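Local coordinates for sortase SrtE1 (Streptomyces coelicolor, PDB 5CUW), which acts as a class E sortase, a transpeptidase that cleaves sorting signals of surface proteins and attaches those proteins to the cell wall, at residues A[94-97]-A[102-105]; A[131-136]-A[162-167]. One frame throughout, in Å; residues are numbered along the deposited sequence.

Contact 1. Residues A[94-97]-A[102-105]; sequences HRNT and FRYI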
ATOM      1  N   HIS A  94       0.628  -2.982   9.741  1.00 29.36           N
ATOM      2  CA  HIS A  94       0.298  -4.018  10.715  1.00 21.44           C
ATOM      3  C   HIS A  94      -1.034  -4.700  10.411  1.00 26.68           C
ATOM      4  O   HIS A  94      -2.003  -4.054   9.981  1.00 26.82           O
ATOM      5  CB  HIS A  94       0.226  -3.426  12.134  1.00 22.50           C
ATOM      6  CG  HIS A  94       1.538  -3.391  12.855  1.00 37.17           C
ATOM      7  ND1 HIS A  94       2.515  -4.347  12.677  1.00 45.02           N
ATOM      8  CD2 HIS A  94       2.031  -2.516  13.761  1.00 29.02           C
ATOM      9  CE1 HIS A  94       3.553  -4.063  13.442  1.00 38.55           C
ATOM     10  NE2 HIS A  94       3.284  -2.957  14.113  1.00 35.38           N
ATOM     11  N   ARG A  95      -1.091  -5.992  10.705  1.00 25.64           N
ATOM     12  CA  ARG A  95      -2.329  -6.757  10.605  1.00 29.04           C
ATOM     13  C   ARG A  95      -3.122  -6.670  11.911  1.00 30.88           C
ATOM     14  O   ARG A  95      -4.351  -6.665  11.886  1.00 33.01           O
ATOM     15  CB  ARG A  95      -2.027  -8.222  10.273  1.00 29.92           C
ATOM     16  CG  ARG A  95      -3.259  -9.101   9.999  1.00 27.15           C
ATOM     17  CD  ARG A  95      -3.674  -9.008   8.526  1.00 25.73           C
ATOM     18  NE  ARG A  95      -4.907  -9.750   8.256  1.00 33.80           N
ATOM     19  CZ  ARG A  95      -4.950 -11.047   7.979  1.00 35.93           C
ATOM     20  NH1 ARG A  95      -3.826 -11.751   7.925  1.00 28.74           N
ATOM     21  NH2 ARG A  95      -6.119 -11.645   7.762  1.00 29.17           N
ATOM     22  N   ASN A  96      -2.430  -6.602  13.047  1.00 28.04           N
ATOM     23  CA  ASN A  96      -3.099  -6.825  14.335  1.00 28.93           C
ATOM     24  C   ASN A  96      -2.856  -5.893  15.528  1.00 44.09           C
ATOM     25  O   ASN A  96      -3.454  -6.105  16.584  1.00 52.25           O
ATOM     26  CB  ASN A  96      -2.778  -8.232  14.821  1.00 36.16           C
ATOM     27  CG  ASN A  96      -3.529  -9.280  14.064  1.00 42.33           C
ATOM     28  OD1 ASN A  96      -2.937 -10.058  13.319  1.00 41.82           O
ATOM     29  ND2 ASN A  96      -4.851  -9.312  14.242  1.00 44.18           N
ATOM     30  N   THR A  97      -1.986  -4.903  15.410  1.00 40.69           N
ATOM     31  CA  THR A  97      -1.806  -3.968  16.524  1.00 39.00           C
ATOM     32  C   THR A  97      -1.779  -2.545  16.016  1.00 34.45           C
ATOM     33  O   THR A  97      -1.903  -2.313  14.816  1.00 32.65           O
ATOM     34  CB  THR A  97      -0.509  -4.229  17.320  1.00 44.78           C
ATOM     35  OG1 THR A  97       0.623  -4.081  16.452  1.00 49.93           O
ATOM     36  CG2 THR A  97      -0.511  -5.629  17.918  1.00 47.78           C
ATOM     37  N   PHE A 102      -4.082  -2.715   8.139  1.00 20.37           N
ATOM     38  CA  PHE A 102      -4.268  -3.721   7.071  1.00 19.97           C
ATOM     39  C   PHE A 102      -4.910  -5.017   7.554  1.00 28.31           C
ATOM     40  O   PHE A 102      -4.815  -6.064   6.899  1.00 23.27           O
ATOM     41  CB  PHE A 102      -2.941  -4.050   6.406  1.00 19.21           C
ATOM     42  CG  PHE A 102      -2.377  -2.925   5.569  1.00 23.23           C
ATOM     43  CD1 PHE A 102      -3.125  -1.793   5.304  1.00 26.32           C
ATOM     44  CD2 PHE A 102      -1.099  -3.019   5.034  1.00 22.45           C
ATOM     45  CE1 PHE A 102      -2.601  -0.758   4.521  1.00 31.78           C
ATOM     46  CE2 PHE A 102      -0.563  -1.986   4.254  1.00 25.36           C
ATOM     47  CZ  PHE A 102      -1.319  -0.857   3.998  1.00 27.00           C
ATOM     48  N   ARG A 103      -5.556  -4.965   8.706  1.00 27.05           N
ATOM     49  CA  ARG A 103      -6.168  -6.178   9.234  1.00 23.93           C
ATOM     50  C   ARG A 103      -7.156  -6.837   8.258  1.00 28.69           C
ATOM     51  O   ARG A 103      -7.233  -8.070   8.180  1.00 29.37           O
ATOM     52  CB  ARG A 103      -6.882  -5.885  10.547  1.00 24.16           C
ATOM     53  CG  ARG A 103      -7.414  -7.145  11.190  1.00 25.89           C
ATOM     54  CD  ARG A 103      -7.965  -6.901  12.572  1.00 26.85           C
ATOM     55  NE  ARG A 103      -8.321  -8.173  13.195  1.00 37.21           N
ATOM     56  CZ  ARG A 103      -8.837  -8.300  14.410  1.00 41.64           C
ATOM     57  NH1 ARG A 103      -9.069  -7.224  15.162  1.00 41.11           N
ATOM     58  NH2 ARG A 103      -9.119  -9.508  14.877  1.00 42.99           N
ATOM     59  N   TYR A 104      -7.915  -6.036   7.516  1.00 24.42           N
ATOM     60  CA  TYR A 104      -8.930  -6.626   6.632  1.00 25.55           C
ATOM     61  C   TYR A 104      -8.716  -6.346   5.137  1.00 29.52           C
ATOM     62  O   TYR A 104      -9.683  -6.279   4.376  1.00 32.07           O
ATOM     63  CB  TYR A 104     -10.316  -6.144   7.038  1.00 30.83           C
ATOM     64  CG  TYR A 104     -10.708  -6.569   8.439  1.00 30.43           C
ATOM     65  CD1 TYR A 104     -11.050  -7.887   8.717  1.00 30.18           C
ATOM     66  CD2 TYR A 104     -10.715  -5.653   9.480  1.00 33.47           C
ATOM     67  CE1 TYR A 104     -11.409  -8.277  10.004  1.00 32.70           C
ATOM     68  CE2 TYR A 104     -11.067  -6.029  10.766  1.00 41.11           C
ATOM     69  CZ  TYR A 104     -11.411  -7.339  11.021  1.00 42.00           C
ATOM     70  OH  TYR A 104     -11.753  -7.697  12.299  1.00 39.45           O
ATOM     71  N   ILE A 105      -7.469  -6.187   4.702  1.00 24.80           N
ATOM     72  CA  ILE A 105      -7.253  -5.926   3.279  1.00 27.06           C
ATOM     73  C   ILE A 105      -7.615  -7.155   2.440  1.00 27.26           C
ATOM     74  O   ILE A 105      -7.787  -7.043   1.236  1.00 26.08           O
ATOM     75  CB  ILE A 105      -5.794  -5.469   2.951  1.00 24.49           C
ATOM     76  CG1 ILE A 105      -4.756  -6.558   3.248  1.00 24.76           C
ATOM     77  CG2 ILE A 105      -5.466  -4.160   3.686  1.00 30.58           C
ATOM     78  CD1 ILE A 105      -3.318  -6.208   2.710  1.00 20.60           C
TER
HETATM   79  O   HOH W   1      -8.528 -10.396   8.348  1.00 37.68           O
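Arg95 reaches across the loop to the backbone of Phe102 and Arg103, and its chain is worth following outward. CB leaves with CG opposite the backbone N (chi1 -174°), and a bend at chi2 (86°) then brings the chain alongside the Phe102 and Arg103 carbonyls. Arg95 CG lies 4.2 Å from Arg103 CA, and Arg95 CD comes within 3.6 Å of Phe102 O. Next, Arg95 NE donates to Arg103 O at 2.9 Å, almost straight (170°), with the acceptor at the guanidinium edge and close to its plane. Arg95 NH2 gives to a water 2.8 Å away that also sits 2.7 Å from Arg103 O, while NH1 turns off to Cys163 O. Cut back to alanine here, the side chain would be likely to leave Arg103 O and Cys163 O without their guanidinium donor and to open a gap beside the type I turn of Phe102 to Ile105. Nearer the start of the turn, Phe102 N bonds to His94 O at 3.1 Å. Arg103 packs back: its CB lies 3.0 Å from Arg95 O, which finds no hydrogen-bond partner. Beyond that, acidic partners including Glu166 and Glu100 hold the Arg103 guanidinium. The residue just after His94, a probable active-site residue, is thus pinned by its guanidinium to main-chain carbonyls, whose dipoles are likely to favour its positive charge.

Contact 2. Residues A[131-136]-A[162-167]; sequences LPVTSP and TCTPEF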
ATOM      1  N   LEU A 131      -2.648 -11.952  -3.375  1.00 26.67           N
ATOM      2  CA  LEU A 131      -1.845 -13.125  -3.059  1.00 27.33           C
ATOM      3  C   LEU A 131      -1.993 -13.322  -1.552  1.00 24.65           C
ATOM      4  O   LEU A 131      -1.349 -12.628  -0.768  1.00 25.88           O
ATOM      5  CB  LEU A 131      -0.375 -12.923  -3.482  1.00 24.09           C
ATOM      6  CG  LEU A 131       0.706 -13.962  -3.143  1.00 20.95           C
ATOM      7  CD1 LEU A 131       0.365 -15.338  -3.695  1.00 28.25           C
ATOM      8  CD2 LEU A 131       2.090 -13.521  -3.657  1.00 20.00           C
ATOM      9  N   PRO A 132      -2.893 -14.228  -1.138  1.00 23.81           N
ATOM     10  CA  PRO A 132      -3.239 -14.312   0.287  1.00 25.63           C
ATOM     11  C   PRO A 132      -2.122 -14.864   1.179  1.00 29.66           C
ATOM     12  O   PRO A 132      -2.083 -14.506   2.350  1.00 25.02           O
ATOM     13  CB  PRO A 132      -4.464 -15.248   0.305  1.00 27.84           C
ATOM     14  CG  PRO A 132      -4.359 -16.060  -0.932  1.00 24.57           C
ATOM     15  CD  PRO A 132      -3.662 -15.183  -1.965  1.00 23.24           C
ATOM     16  N   VAL A 133      -1.251 -15.725   0.658  1.00 28.47           N
ATOM     17  CA  VAL A 133      -0.171 -16.279   1.482  1.00 25.21           C
ATOM     18  C   VAL A 133       1.130 -16.402   0.679  1.00 25.43           C
ATOM     19  O   VAL A 133       1.134 -16.976  -0.409  1.00 31.24           O
ATOM     20  CB  VAL A 133      -0.539 -17.673   2.054  1.00 28.91           C
ATOM     21  CG1 VAL A 133       0.531 -18.137   3.038  1.00 27.20           C
ATOM     22  CG2 VAL A 133      -1.919 -17.647   2.747  1.00 25.15           C
ATOM     23  N   THR A 134       2.223 -15.849   1.206  1.00 24.96           N
ATOM     24  CA  THR A 134       3.539 -16.003   0.582  1.00 25.19           C
ATOM     25  C   THR A 134       4.662 -15.880   1.622  1.00 29.87           C
ATOM     26  O   THR A 134       4.455 -15.389   2.733  1.00 30.45           O
ATOM     27  CB  THR A 134       3.775 -14.958  -0.541  1.00 30.57           C
ATOM     28  OG1 THR A 134       4.842 -15.394  -1.398  1.00 31.19           O
ATOM     29  CG2 THR A 134       4.111 -13.575   0.046  1.00 28.10           C
ATOM     30  N   SER A 135       5.848 -16.342   1.248  1.00 24.92           N
ATOM     31  CA  SER A 135       7.010 -16.257   2.108  1.00 28.06           C
ATOM     32  C   SER A 135       7.408 -14.806   2.318  1.00 28.58           C
ATOM     33  O   SER A 135       7.354 -14.002   1.383  1.00 31.06           O
ATOM     34  CB  SER A 135       8.178 -17.043   1.501  1.00 36.36           C
ATOM     35  OG  SER A 135       9.380 -16.753   2.185  1.00 42.04           O
ATOM     36  N   PRO A 136       7.801 -14.460   3.553  1.00 24.11           N
ATOM     37  CA  PRO A 136       8.293 -13.115   3.876  1.00 28.61           C
ATOM     38  C   PRO A 136       9.548 -12.734   3.074  1.00 35.41           C
ATOM     39  O   PRO A 136       9.879 -11.551   2.976  1.00 32.52           O
ATOM     40  CB  PRO A 136       8.606 -13.200   5.374  1.00 31.92           C
ATOM     41  CG  PRO A 136       7.829 -14.377   5.877  1.00 28.59           C
ATOM     42  CD  PRO A 136       7.760 -15.345   4.731  1.00 25.48           C
ATOM     43  N   THR A 162       1.138  -7.203   4.418  1.00 18.78           N
ATOM     44  CA  THR A 162       0.924  -7.332   5.854  1.00 22.29           C
ATOM     45  C   THR A 162       1.206  -8.773   6.257  1.00 31.78           C
ATOM     46  O   THR A 162       1.506  -9.603   5.406  1.00 29.20           O
ATOM     47  CB  THR A 162      -0.515  -6.933   6.254  1.00 22.55           C
ATOM     48  OG1 THR A 162      -0.610  -6.794   7.682  1.00 28.03           O
ATOM     49  CG2 THR A 162      -1.512  -7.985   5.766  1.00 22.13           C
ATOM     50  N   CYS A 163       1.115  -9.076   7.547  1.00 23.69           N
ATOM     51  CA  CYS A 163       1.373 -10.434   8.018  1.00 28.97           C
ATOM     52  C   CYS A 163       0.128 -11.319   7.984  1.00 27.98           C
ATOM     53  O   CYS A 163      -0.999 -10.837   8.058  1.00 27.75           O
ATOM     54  CB  CYS A 163       1.938 -10.405   9.434  1.00 36.07           C
ATOM     55  SG  CYS A 163       3.542  -9.588   9.568  1.00 46.30           S
ATOM     56  N   THR A 164       0.346 -12.623   7.875  1.00 27.03           N
ATOM     57  CA  THR A 164      -0.741 -13.598   7.927  1.00 29.01           C
ATOM     58  C   THR A 164      -0.166 -14.942   8.363  1.00 29.69           C
ATOM     59  O   THR A 164       0.985 -15.254   8.032  1.00 37.55           O
ATOM     60  CB  THR A 164      -1.455 -13.720   6.556  1.00 27.07           C
ATOM     61  OG1 THR A 164      -2.765 -14.269   6.730  1.00 32.88           O
ATOM     62  CG2 THR A 164      -0.649 -14.585   5.576  1.00 23.48           C
ATOM     63  N   PRO A 165      -0.942 -15.737   9.126  1.00 33.81           N
ATOM     64  CA  PRO A 165      -2.292 -15.446   9.630  1.00 35.19           C
ATOM     65  C   PRO A 165      -2.274 -14.399  10.729  1.00 34.50           C
ATOM     66  O   PRO A 165      -1.202 -13.915  11.098  1.00 44.92           O
ATOM     67  CB  PRO A 165      -2.755 -16.799  10.187  1.00 35.71           C
ATOM     68  CG  PRO A 165      -1.491 -17.447  10.635  1.00 36.75           C
ATOM     69  CD  PRO A 165      -0.455 -17.040   9.610  1.00 36.06           C
ATOM     70  N   GLU A 166      -3.442 -14.067  11.267  1.00 36.32           N
ATOM     71  CA  GLU A 166      -3.523 -13.005  12.263  1.00 40.55           C
ATOM     72  C   GLU A 166      -2.754 -13.368  13.524  1.00 42.30           C
ATOM     73  O   GLU A 166      -2.647 -14.538  13.883  1.00 48.59           O
ATOM     74  CB  GLU A 166      -4.976 -12.692  12.603  1.00 40.77           C
ATOM     75  CG  GLU A 166      -5.736 -12.001  11.482  1.00 37.71           C
ATOM     76  CD  GLU A 166      -6.987 -11.286  11.977  1.00 50.82           C
ATOM     77  OE1 GLU A 166      -8.049 -11.424  11.331  1.00 49.47           O
ATOM     78  OE2 GLU A 166      -6.907 -10.583  13.008  1.00 52.35           O
ATOM     79  N   PHE A 167      -2.192 -12.350  14.166  1.00 43.00           N
ATOM     80  CA  PHE A 167      -1.429 -12.501  15.403  1.00 52.65           C
ATOM     81  C   PHE A 167      -0.140 -13.299  15.218  1.00 54.46           C
ATOM     82  O   PHE A 167       0.501 -13.676  16.197  1.00 57.15           O
ATOM     83  CB  PHE A 167      -2.295 -13.148  16.483  1.00 55.70           C
ATOM     84  CG  PHE A 167      -3.607 -12.452  16.699  1.00 56.84           C
ATOM     85  CD1 PHE A 167      -3.659 -11.231  17.351  1.00 56.00           C
ATOM     86  CD2 PHE A 167      -4.787 -13.017  16.248  1.00 60.22           C
ATOM     87  CE1 PHE A 167      -4.863 -10.583  17.548  1.00 54.23           C
ATOM     88  CE2 PHE A 167      -5.994 -12.377  16.442  1.00 63.81           C
ATOM     89  CZ  PHE A 167      -6.031 -11.157  17.093  1.00 61.24           C
TER
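Thr164, whose methyl touches Pro132, leads by two residues to the carboxylate oxygen that several groups grip: Glu166 OE2 takes a salt bridge from Arg103 NE and a hydrogen bond from Asn96 ND2, so the far end of 162-167 is tied down on the side of the His94 loop. Toward 131-136 the contact is much lighter. Thr164 CG2 stops 3.5 Å from Pro132 O, a methyl against a carbonyl oxygen, and lies 4.4 Å from Val133 CG2, a loose approach of two methyls. No hydrogen bond links the two segments. The Thr164 side chain sets out toward 131-136, and its rotation divides the work: OG1 stands opposite the backbone N (chi1 -159°), where it receives a weak hydrogen bond from Arg95 NH1, and CG2 is left to meet the other strand. After Thr164 a cis peptide bond precedes Pro165, where the strand gives way to loop. In the sheet, strand 171-184 is the one between 121-134 and 156-164. Thr134 pairs through the backbone with Arg172, and Thr164 does the same with Tyr171; Val133 also rests on Tyr171. Even so, Val133 CA and Thr164 CA are 7.0 Å apart, less than two ordinary strand spacings, consistent with the flanking strands closing in where 171-184 begins. The contact therefore lies at the surface of the sortase beta-barrel, joining the ends of the strands that flank 171-184, close to the probable active-site pair Cys163 and Arg172.

How the contacts relate
Following the chain from the N terminus, strand 87-92 runs out into the long loop before 113-117, and there contact 1 closes a short loop, with four residues between its segments. Only after that does contact 2 open, at the end of strand 121-134, closing a wider loop that returns along 156-164. The two are in series, neither nested nor crossed, with centres about 10 Å apart. They meet through Asn96 OD1 and Phe167 N, 2.6 Å apart in a probable hydrogen bond, and by packing of Arg95 N against Thr162 OG1. Together they join the loop carrying His94 to the strand end carrying Cys163, with both probable active-site residues on one side of the sortase domain.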